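Local structure of tyrosinase (Aspergillus oryzae, 6JU8) at residues F65-I70 with V111-Q116; G69-P74 with P104-V109; W150-F155 with D285-L290. The protein probably oxidises L-tyrosine and L-dopa to L-dopaquinone with molecular oxygen at a pair of copper ions, a step in melanin biosynthesis. The protein carries 1 engineered substitution. One frame throughout, in Å; residues are numbered along the deposited sequence.

Contact 1: residues F65-I70 with V111-Q116; sequences FRLAGI and VTLYEQ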
loop_
_atom_site.group_PDB
_atom_site.type_symbol
_atom_site.label_atom_id
_atom_site.label_comp_id
_atom_site.label_asym_id
_atom_site.label_seq_id
_atom_site.Cartn_x
_atom_site.Cartn_y
_atom_site.Cartn_z
ATOM N N PHE A 65 -17.319 13.241 -3.629
ATOM C CA PHE A 65 -16.454 14.388 -3.422
ATOM C C PHE A 65 -17.222 15.502 -2.701
ATOM O O PHE A 65 -16.755 16.111 -1.750
ATOM C CB PHE A 65 -15.892 14.930 -4.750
ATOM C CG PHE A 65 -14.953 16.090 -4.535
ATOM C CD1 PHE A 65 -15.439 17.377 -4.314
ATOM C CD2 PHE A 65 -13.569 15.887 -4.547
ATOM C CE1 PHE A 65 -14.581 18.448 -4.088
ATOM C CE2 PHE A 65 -12.716 16.944 -4.314
ATOM C CZ PHE A 65 -13.209 18.215 -4.110
ATOM N N ARG A 66 -18.437 15.812 -3.175
ATOM C CA ARG A 66 -19.168 16.922 -2.571
ATOM C C ARG A 66 -19.663 16.588 -1.176
ATOM O O ARG A 66 -19.734 17.483 -0.319
ATOM C CB ARG A 66 -20.318 17.341 -3.485
ATOM C CG ARG A 66 -19.894 17.942 -4.814
ATOM C CD ARG A 66 -19.278 19.330 -4.689
ATOM N NE ARG A 66 -20.117 20.279 -3.954
ATOM C CZ ARG A 66 -21.189 20.871 -4.447
ATOM N NH1 ARG A 66 -21.612 20.607 -5.683
ATOM N NH2 ARG A 66 -21.900 21.718 -3.697
ATOM N N LEU A 67 -20.044 15.346 -0.903
ATOM C CA LEU A 67 -20.423 14.964 0.459
ATOM C C LEU A 67 -19.250 15.046 1.423
ATOM O O LEU A 67 -19.382 15.621 2.515
ATOM C CB LEU A 67 -20.995 13.538 0.453
ATOM C CG LEU A 67 -22.330 13.417 -0.281
ATOM C CD1 LEU A 67 -22.677 11.953 -0.468
ATOM C CD2 LEU A 67 -23.422 14.141 0.513
ATOM N N ALA A 68 -18.086 14.533 1.017
ATOM C CA ALA A 68 -16.868 14.710 1.802
ATOM C C ALA A 68 -16.504 16.184 1.943
ATOM O O ALA A 68 -15.976 16.620 2.970
ATOM C CB ALA A 68 -15.727 13.953 1.153
ATOM N N GLY A 69 -16.805 16.987 0.919
ATOM C CA GLY A 69 -16.475 18.400 0.950
ATOM C C GLY A 69 -17.266 19.161 1.983
ATOM O O GLY A 69 -16.850 20.245 2.399
ATOM N N ILE A 70 -18.390 18.630 2.463
ATOM C CA ILE A 70 -19.123 19.333 3.531
ATOM C C ILE A 70 -18.239 19.549 4.728
ATOM O O ILE A 70 -18.311 20.587 5.399
ATOM C CB ILE A 70 -20.376 18.504 3.917
ATOM C CG1 ILE A 70 -21.419 18.516 2.791
ATOM C CG2 ILE A 70 -20.963 19.017 5.218
ATOM C CD1 ILE A 70 -22.516 17.492 2.935
ATOM N N VAL A 111 -23.198 11.532 9.393
ATOM C CA VAL A 111 -23.130 10.090 9.097
ATOM C C VAL A 111 -24.469 9.598 8.544
ATOM O O VAL A 111 -24.500 8.776 7.623
ATOM C CB VAL A 111 -22.740 9.313 10.358
ATOM C CG1 VAL A 111 -22.871 7.792 10.149
ATOM C CG2 VAL A 111 -21.307 9.643 10.767
ATOM N N THR A 112 -25.577 10.115 9.069
ATOM C CA THR A 112 -26.901 9.721 8.597
ATOM C C THR A 112 -27.121 10.196 7.165
ATOM O O THR A 112 -27.721 9.482 6.350
ATOM C CB THR A 112 -27.974 10.328 9.511
ATOM O OG1 THR A 112 -27.836 9.744 10.814
ATOM C CG2 THR A 112 -29.386 10.006 9.035
ATOM N N LEU A 113 -26.644 11.379 6.801
ATOM C CA LEU A 113 -26.725 11.834 5.412
ATOM C C LEU A 113 -26.043 10.825 4.489
ATOM O O LEU A 113 -26.582 10.444 3.452
ATOM C CB LEU A 113 -26.077 13.218 5.280
ATOM C CG LEU A 113 -25.737 13.727 3.890
ATOM C CD1 LEU A 113 -26.986 13.876 3.018
ATOM C CD2 LEU A 113 -24.984 15.054 3.941
ATOM N N TYR A 114 -24.824 10.419 4.843
ATOM C CA TYR A 114 -24.053 9.490 4.005
ATOM C C TYR A 114 -24.808 8.171 3.855
ATOM O O TYR A 114 -24.942 7.651 2.751
ATOM C CB TYR A 114 -22.721 9.241 4.663
ATOM C CG TYR A 114 -21.652 8.461 3.951
ATOM C CD1 TYR A 114 -21.061 8.904 2.781
ATOM C CD2 TYR A 114 -21.185 7.268 4.509
ATOM C CE1 TYR A 114 -20.058 8.192 2.141
ATOM C CE2 TYR A 114 -20.170 6.563 3.893
ATOM C CZ TYR A 114 -19.616 7.019 2.716
ATOM O OH TYR A 114 -18.597 6.309 2.135
ATOM N N GLU A 115 -25.273 7.657 4.991
ATOM C CA GLU A 115 -26.042 6.409 4.979
ATOM C C GLU A 115 -27.279 6.507 4.093
ATOM O O GLU A 115 -27.600 5.563 3.349
ATOM C CB GLU A 115 -26.444 6.067 6.413
ATOM C CG GLU A 115 -27.283 4.819 6.598
ATOM C CD GLU A 115 -27.572 4.600 8.074
ATOM O OE1 GLU A 115 -27.018 3.661 8.658
ATOM O OE2 GLU A 115 -28.330 5.415 8.653
ATOM N N GLN A 116 -27.974 7.653 4.177
ATOM C CA GLN A 116 -29.207 7.800 3.412
ATOM C C GLN A 116 -28.901 7.860 1.922
ATOM O O GLN A 116 -29.610 7.274 1.109
ATOM C CB GLN A 116 -29.933 9.077 3.857
ATOM C CG GLN A 116 -31.276 9.287 3.142
ATOM C CD GLN A 116 -31.968 10.553 3.608
ATOM O OE1 GLN A 116 -31.897 10.915 4.778
ATOM N NE2 GLN A 116 -32.628 11.256 2.701
#
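L113 reaches from helix 103-129 with one methyl, CD2, which lies against two branched side chains of segment 65-70. Its CG stands anti to the backbone N (chi1 165°), and this brings CD2 out to the facing segment. I70 comes to meet it tip to tip: the end of its longer branch, CD1, is 3.6 Å from L113 CD2. L67 CD2 is 3.9 Å from L113 CD2 and lies almost as near to L113 CG, so the two leucines pass at a slant. L67 and I70 are three residues apart, almost one helical turn, and therefore present neighbouring methyls on one side of the chain; leucine and isoleucine, branched and without polar atoms, suit this buried face. The backbones draw nearest at L67 and Y114, with CA atoms 7.5 Å apart. Y114 itself turns its ring elsewhere, to stack with W373. Polar residues of the same segments likewise work on other sides: R66 forms a salt bridge with E77, and E115 with R23. V117 touches L67 and Y110 touches I70 from the same long helix. With aliphatic carbon alone meeting across the contact, cohesion between these side chains inside the central tyrosinase domain is non-directional, from close packing and exclusion of water; the polar tie between the same two helices lies beside it, L67 O with Y110 OH.

Contact 2: residues G69-P74 with P104-V109; sequences GIHGAP and PTWHRV. With CU (copper (II) ion), chain C.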
loop_
_atom_site.group_PDB
_atom_site.type_symbol
_atom_site.label_atom_id
_atom_site.label_comp_id
_atom_site.label_asym_id
_atom_site.label_seq_id
_atom_site.Cartn_x
_atom_site.Cartn_y
_atom_site.Cartn_z
ATOM N N GLY A 69 -16.805 16.987 0.919
ATOM C CA GLY A 69 -16.475 18.400 0.950
ATOM C C GLY A 69 -17.266 19.161 1.983
ATOM O O GLY A 69 -16.850 20.245 2.399
ATOM N N ILE A 70 -18.390 18.630 2.463
ATOM C CA ILE A 70 -19.123 19.333 3.531
ATOM C C ILE A 70 -18.239 19.549 4.728
ATOM O O ILE A 70 -18.311 20.587 5.399
ATOM C CB ILE A 70 -20.376 18.504 3.917
ATOM C CG1 ILE A 70 -21.419 18.516 2.791
ATOM C CG2 ILE A 70 -20.963 19.017 5.218
ATOM C CD1 ILE A 70 -22.516 17.492 2.935
ATOM N N HIS A 71 -17.426 18.549 5.048
ATOM C CA HIS A 71 -16.662 18.533 6.296
ATOM C C HIS A 71 -15.599 19.629 6.325
ATOM O O HIS A 71 -15.388 20.240 7.361
ATOM C CB HIS A 71 -16.015 17.160 6.426
ATOM C CG HIS A 71 -15.313 16.881 7.706
ATOM N ND1 HIS A 71 -13.928 16.903 7.762
ATOM C CD2 HIS A 71 -15.745 16.593 8.948
ATOM C CE1 HIS A 71 -13.567 16.613 9.017
ATOM N NE2 HIS A 71 -14.639 16.420 9.752
ATOM N N GLY A 72 -14.885 19.860 5.221
ATOM C CA GLY A 72 -13.690 20.680 5.193
ATOM C C GLY A 72 -13.425 21.284 3.835
ATOM O O GLY A 72 -14.287 21.926 3.238
ATOM N N ALA A 73 -12.189 21.122 3.370
ATOM C CA ALA A 73 -11.784 21.652 2.073
ATOM C C ALA A 73 -12.593 20.970 0.982
ATOM O O ALA A 73 -12.915 19.775 1.125
ATOM C CB ALA A 73 -10.287 21.440 1.861
ATOM N N PRO A 74 -12.905 21.620 -0.133
ATOM C CA PRO A 74 -12.409 22.940 -0.531
ATOM C C PRO A 74 -13.182 24.144 -0.010
ATOM O O PRO A 74 -12.985 25.272 -0.493
ATOM C CB PRO A 74 -12.531 22.886 -2.074
ATOM C CG PRO A 74 -13.723 21.989 -2.297
ATOM C CD PRO A 74 -13.625 20.924 -1.238
ATOM N N PRO A 104 -20.494 15.844 18.661
ATOM C CA PRO A 104 -21.143 14.544 18.386
ATOM C C PRO A 104 -22.417 14.677 17.584
ATOM O O PRO A 104 -22.752 13.769 16.803
ATOM C CB PRO A 104 -21.452 14.003 19.795
ATOM C CG PRO A 104 -20.482 14.733 20.690
ATOM C CD PRO A 104 -20.403 16.134 20.112
ATOM N N THR A 105 -23.182 15.768 17.795
ATOM C CA THR A 105 -24.491 15.818 17.122
ATOM C C THR A 105 -24.362 16.272 15.685
ATOM O O THR A 105 -25.059 15.752 14.789
ATOM C CB THR A 105 -25.470 16.701 17.921
ATOM O OG1 THR A 105 -24.779 17.920 18.209
ATOM C CG2 THR A 105 -25.845 16.001 19.226
ATOM N N TRP A 106 -23.440 17.204 15.414
ATOM C CA TRP A 106 -23.194 17.537 13.992
ATOM C C TRP A 106 -22.814 16.280 13.242
ATOM O O TRP A 106 -23.326 15.986 12.148
ATOM C CB TRP A 106 -22.100 18.634 13.894
ATOM C CG TRP A 106 -21.981 19.102 12.467
ATOM C CD1 TRP A 106 -22.655 20.160 11.919
ATOM C CD2 TRP A 106 -21.182 18.544 11.430
ATOM N NE1 TRP A 106 -22.327 20.304 10.580
ATOM C CE2 TRP A 106 -21.424 19.311 10.268
ATOM C CE3 TRP A 106 -20.294 17.454 11.360
ATOM C CZ2 TRP A 106 -20.803 19.029 9.048
ATOM C CZ3 TRP A 106 -19.677 17.186 10.151
ATOM C CH2 TRP A 106 -19.933 17.965 9.000
ATOM N N HIS A 107 -21.881 15.488 13.805
ATOM C CA HIS A 107 -21.436 14.293 13.092
ATOM C C HIS A 107 -22.499 13.217 13.052
ATOM O O HIS A 107 -22.524 12.448 12.068
ATOM C CB HIS A 107 -20.125 13.772 13.705
ATOM C CG HIS A 107 -18.957 14.637 13.367
ATOM N ND1 HIS A 107 -18.586 15.767 14.086
ATOM C CD2 HIS A 107 -18.064 14.568 12.353
ATOM C CE1 HIS A 107 -17.510 16.324 13.527
ATOM N NE2 HIS A 107 -17.177 15.620 12.461
ATOM N N ARG A 108 -23.415 13.148 14.017
ATOM C CA ARG A 108 -24.513 12.192 13.957
ATOM C C ARG A 108 -25.321 12.441 12.695
ATOM O O ARG A 108 -25.677 11.493 11.973
ATOM C CB ARG A 108 -25.382 12.311 15.216
ATOM C CG ARG A 108 -26.636 11.417 15.149
ATOM C CD ARG A 108 -27.272 11.220 16.527
ATOM N NE ARG A 108 -26.455 10.352 17.363
ATOM C CZ ARG A 108 -26.599 10.148 18.658
ATOM N NH1 ARG A 108 -27.565 10.719 19.371
ATOM N NH2 ARG A 108 -25.744 9.334 19.281
ATOM N N VAL A 109 -25.631 13.718 12.416
ATOM C CA VAL A 109 -26.406 14.033 11.209
ATOM C C VAL A 109 -25.586 13.755 9.963
ATOM O O VAL A 109 -26.102 13.221 8.961
ATOM C CB VAL A 109 -26.893 15.495 11.244
ATOM C CG1 VAL A 109 -27.728 15.803 9.992
ATOM C CG2 VAL A 109 -27.738 15.822 12.474
HETATM CU CU CU C . -15.433 16.247 11.720
HETATM O O HOH W 1 -14.116 14.865 11.984
#
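I70, just beyond G69, lays its shorter branch against W106: CG2 is 3.8 Å from W106 CZ2, near the plane of the indole and at its edge, so aliphatic carbon meets a hydrocarbon rim. H71 follows, touching the same indole with CD2, 4.2 Å from W106 CZ3, and turns to the metal. Its CG is anti to the backbone N (chi1 -173°), which carries the imidazole to the copper ion, bound by H71 NE2 at 2.1 Å. H107 NE2 binds the same ion at 2.0 Å. The two rings meet edge against edge, planes at 64°, each directing NE2 at the ion. H98 and a water, 1.9 Å from the copper, complete the site, one half of the dinuclear centre. The H107 ring is held on two counts: W106 CE3 lies over its centre, 3.5 Å above the plane, and H107 ND1 is hydrogen-bonded to F103 O, which limits its rotation. The indole keeps its own polar end satisfied through W106 NE1 and R409 O. G72 carries the chain away, and A73 leads through a cis peptide into P74, with A73 O bonded to Y368 OH. Segment 69-74 thus loops out of helix 64-69 beside helix 103-129, on which Y110 also touches I70 and H71, while P104 and R108 of that long helix pack on helix 371-389.

Contact 3: residues W150-F155 with D285-L290; sequences WDFARF and DMTFRL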
loop_
_atom_site.group_PDB
_atom_site.type_symbol
_atom_site.label_atom_id
_atom_site.label_comp_id
_atom_site.label_asym_id
_atom_site.label_seq_id
_atom_site.Cartn_x
_atom_site.Cartn_y
_atom_site.Cartn_z
ATOM N N TRP A 150 -16.707 0.929 12.337
ATOM C CA TRP A 150 -15.402 0.344 12.652
ATOM C C TRP A 150 -15.134 0.422 14.147
ATOM O O TRP A 150 -14.973 1.511 14.707
ATOM C CB TRP A 150 -14.303 1.083 11.892
ATOM C CG TRP A 150 -12.918 0.698 12.336
ATOM C CD1 TRP A 150 -12.449 -0.555 12.591
ATOM C CD2 TRP A 150 -11.839 1.621 12.562
ATOM N NE1 TRP A 150 -11.129 -0.472 12.980
ATOM C CE2 TRP A 150 -10.734 0.843 12.973
ATOM C CE3 TRP A 150 -11.709 3.011 12.482
ATOM C CZ2 TRP A 150 -9.497 1.407 13.292
ATOM C CZ3 TRP A 150 -10.482 3.574 12.804
ATOM C CH2 TRP A 150 -9.397 2.773 13.208
ATOM N N ASP A 151 -15.109 -0.742 14.786
ATOM C CA ASP A 151 -14.826 -0.775 16.220
ATOM C C ASP A 151 -13.321 -0.703 16.447
ATOM O O ASP A 151 -12.610 -1.709 16.546
ATOM C CB ASP A 151 -15.431 -2.011 16.893
ATOM C CG ASP A 151 -15.506 -1.781 18.407
ATOM O OD1 ASP A 151 -14.745 -0.953 18.932
ATOM O OD2 ASP A 151 -16.372 -2.427 19.038
ATOM N N PHE A 152 -12.825 0.532 16.506
ATOM C CA PHE A 152 -11.385 0.768 16.647
ATOM C C PHE A 152 -10.857 0.304 18.005
ATOM O O PHE A 152 -9.631 0.225 18.188
ATOM C CB PHE A 152 -11.010 2.229 16.357
ATOM C CG PHE A 152 -11.745 3.259 17.182
ATOM C CD1 PHE A 152 -11.536 3.356 18.554
ATOM C CD2 PHE A 152 -12.667 4.124 16.596
ATOM C CE1 PHE A 152 -12.230 4.313 19.304
ATOM C CE2 PHE A 152 -13.341 5.103 17.313
ATOM C CZ PHE A 152 -13.114 5.183 18.687
ATOM N N ALA A 153 -11.733 0.018 18.970
ATOM C CA ALA A 153 -11.335 -0.355 20.318
ATOM C C ALA A 153 -11.515 -1.840 20.601
ATOM O O ALA A 153 -11.195 -2.277 21.711
ATOM C CB ALA A 153 -12.106 0.484 21.318
ATOM N N ARG A 154 -11.988 -2.625 19.645
ATOM C CA ARG A 154 -12.226 -4.049 19.821
ATOM C C ARG A 154 -11.098 -4.838 19.163
ATOM O O ARG A 154 -10.740 -4.562 18.017
ATOM C CB ARG A 154 -13.558 -4.438 19.163
ATOM C CG ARG A 154 -13.947 -5.904 19.388
ATOM C CD ARG A 154 -15.305 -6.150 18.732
ATOM N NE ARG A 154 -15.730 -7.523 18.966
ATOM C CZ ARG A 154 -16.654 -8.148 18.242
ATOM N NH1 ARG A 154 -17.239 -7.555 17.223
ATOM N NH2 ARG A 154 -16.975 -9.396 18.537
ATOM N N PHE A 155 -10.531 -5.830 19.839
ATOM C CA PHE A 155 -9.494 -6.642 19.212
ATOM C C PHE A 155 -10.081 -7.379 18.019
ATOM O O PHE A 155 -11.164 -7.974 18.127
ATOM C CB PHE A 155 -8.969 -7.652 20.242
ATOM C CG PHE A 155 -8.251 -6.998 21.398
ATOM C CD1 PHE A 155 -7.349 -5.958 21.202
ATOM C CD2 PHE A 155 -8.479 -7.434 22.697
ATOM C CE1 PHE A 155 -6.674 -5.428 22.286
ATOM C CE2 PHE A 155 -7.791 -6.914 23.787
ATOM C CZ PHE A 155 -6.879 -5.898 23.579
ATOM N N ASP A 285 -8.438 0.491 26.474
ATOM C CA ASP A 285 -8.718 0.919 27.853
ATOM C C ASP A 285 -9.217 2.350 27.914
ATOM O O ASP A 285 -10.076 2.693 28.739
ATOM C CB ASP A 285 -7.468 0.723 28.720
ATOM C CG ASP A 285 -7.822 0.992 30.182
ATOM O OD1 ASP A 285 -8.807 0.427 30.689
ATOM O OD2 ASP A 285 -7.088 1.750 30.815
ATOM N N MET A 286 -8.650 3.217 27.065
ATOM C CA MET A 286 -9.129 4.615 27.083
ATOM C C MET A 286 -10.601 4.672 26.731
ATOM O O MET A 286 -11.383 5.455 27.299
ATOM C CB MET A 286 -8.305 5.473 26.110
ATOM C CG MET A 286 -8.476 6.952 26.361
ATOM S SD MET A 286 -7.630 7.514 27.845
ATOM C CE MET A 286 -5.987 7.799 27.151
ATOM N N THR A 287 -11.019 3.840 25.784
ATOM C CA THR A 287 -12.421 3.768 25.360
ATOM C C THR A 287 -13.275 3.211 26.478
ATOM O O THR A 287 -14.387 3.702 26.790
ATOM C CB THR A 287 -12.514 2.919 24.072
ATOM O OG1 THR A 287 -11.740 3.562 23.051
ATOM C CG2 THR A 287 -13.953 2.873 23.581
ATOM N N PHE A 288 -12.815 2.158 27.150
ATOM C CA PHE A 288 -13.489 1.635 28.338
ATOM C C PHE A 288 -13.693 2.705 29.393
ATOM O O PHE A 288 -14.791 2.847 29.943
ATOM C CB PHE A 288 -12.675 0.472 28.906
ATOM C CG PHE A 288 -13.316 -0.174 30.118
ATOM C CD1 PHE A 288 -14.431 -0.980 30.022
ATOM C CD2 PHE A 288 -12.786 0.077 31.369
ATOM C CE1 PHE A 288 -15.018 -1.548 31.150
ATOM C CE2 PHE A 288 -13.339 -0.516 32.482
ATOM C CZ PHE A 288 -14.457 -1.342 32.402
ATOM N N ARG A 289 -12.646 3.480 29.678
ATOM C CA ARG A 289 -12.765 4.539 30.682
ATOM C C ARG A 289 -13.797 5.581 30.244
ATOM O O ARG A 289 -14.546 6.106 31.065
ATOM C CB ARG A 289 -11.384 5.188 30.847
ATOM C CG ARG A 289 -10.388 4.283 31.575
ATOM C CD ARG A 289 -9.023 4.965 31.655
ATOM N NE ARG A 289 -8.040 4.056 32.242
ATOM C CZ ARG A 289 -7.032 4.403 33.013
ATOM N NH1 ARG A 289 -6.805 5.674 33.316
ATOM N NH2 ARG A 289 -6.220 3.468 33.481
ATOM N N LEU A 290 -13.854 5.901 28.952
ATOM C CA LEU A 290 -14.821 6.876 28.447
ATOM C C LEU A 290 -16.236 6.443 28.759
ATOM O O LEU A 290 -17.092 7.253 29.126
ATOM C CB LEU A 290 -14.680 7.042 26.930
ATOM C CG LEU A 290 -15.693 8.026 26.310
ATOM C CD1 LEU A 290 -15.424 9.453 26.741
ATOM C CD2 LEU A 290 -15.678 7.895 24.790
#
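T287 OG1 is hydrogen-bonded to L283 O, one turn back in its own helix, and the loop 150-155 meets this hydroxyl with carbon atoms. A153 CB sits 3.6 Å from T287 OG1, and F152 CE1 comes within 3.9 Å of the same oxygen, which lies at the edge of the phenyl ring, near its plane. The threonine torsion explains the arrangement: OG1 is beside the backbone N (chi1 -61°), close enough to the preceding turn to use L283 O. That suits threonine to a buried place, since its hydroxyl is satisfied locally while CB and CG2 remain to pack on A153. Alanine is small enough to let the loop come close, the CA atoms of A153 and T287 being 6.6 Å apart, and A153 O is hydrogen-bonded to Q284 NE2. The loop folds as a type I beta turn from D151 to R154. Within it an Asx turn forms, D151 OD1 accepting from A153 N at 3.2 Å, while D151 OD2 bonds to Y456 OH. F152 CB rests over one face of W150, offset toward the rim; with CG between the backbone N and the carbonyl carbon (chi1 55°), the ring is turned so that CE1 reaches T287 OG1. The F152 side chain touches N378, I379 and L382 of helix 371-389 and is about 6 Å from that of the copper ligand H332. On the helix, D285 OD2 and R289 NE form an i to i+4 salt bridge at 2.9 Å, OD2 being approached from above the carboxylate plane (43° out of it); a second bond, from R289 NH2, is weak, and NH1 pairs with D278.

How the contacts relate
All three contacts are buried at the residues that touch, but contact 3 lies farther out, about 16 Å from the centre of the chain to its own centre against about 10 Å for the others. Contacts 1 and 2 are neighbours, their centres 8 Å apart: they share G69 and I70, and both lean on helix 103-129, one further along it than the other. F65 of one also packs on P74 of the other. Contact 3 stands apart, about 9 Å from either at the nearest atoms, and joins a loop to helix 283-292. Chemistry follows place: aliphatic packing in contact 1, metal coordination beside apolar packing in contact 2, and carbon against a locally bonded hydroxyl in contact 3.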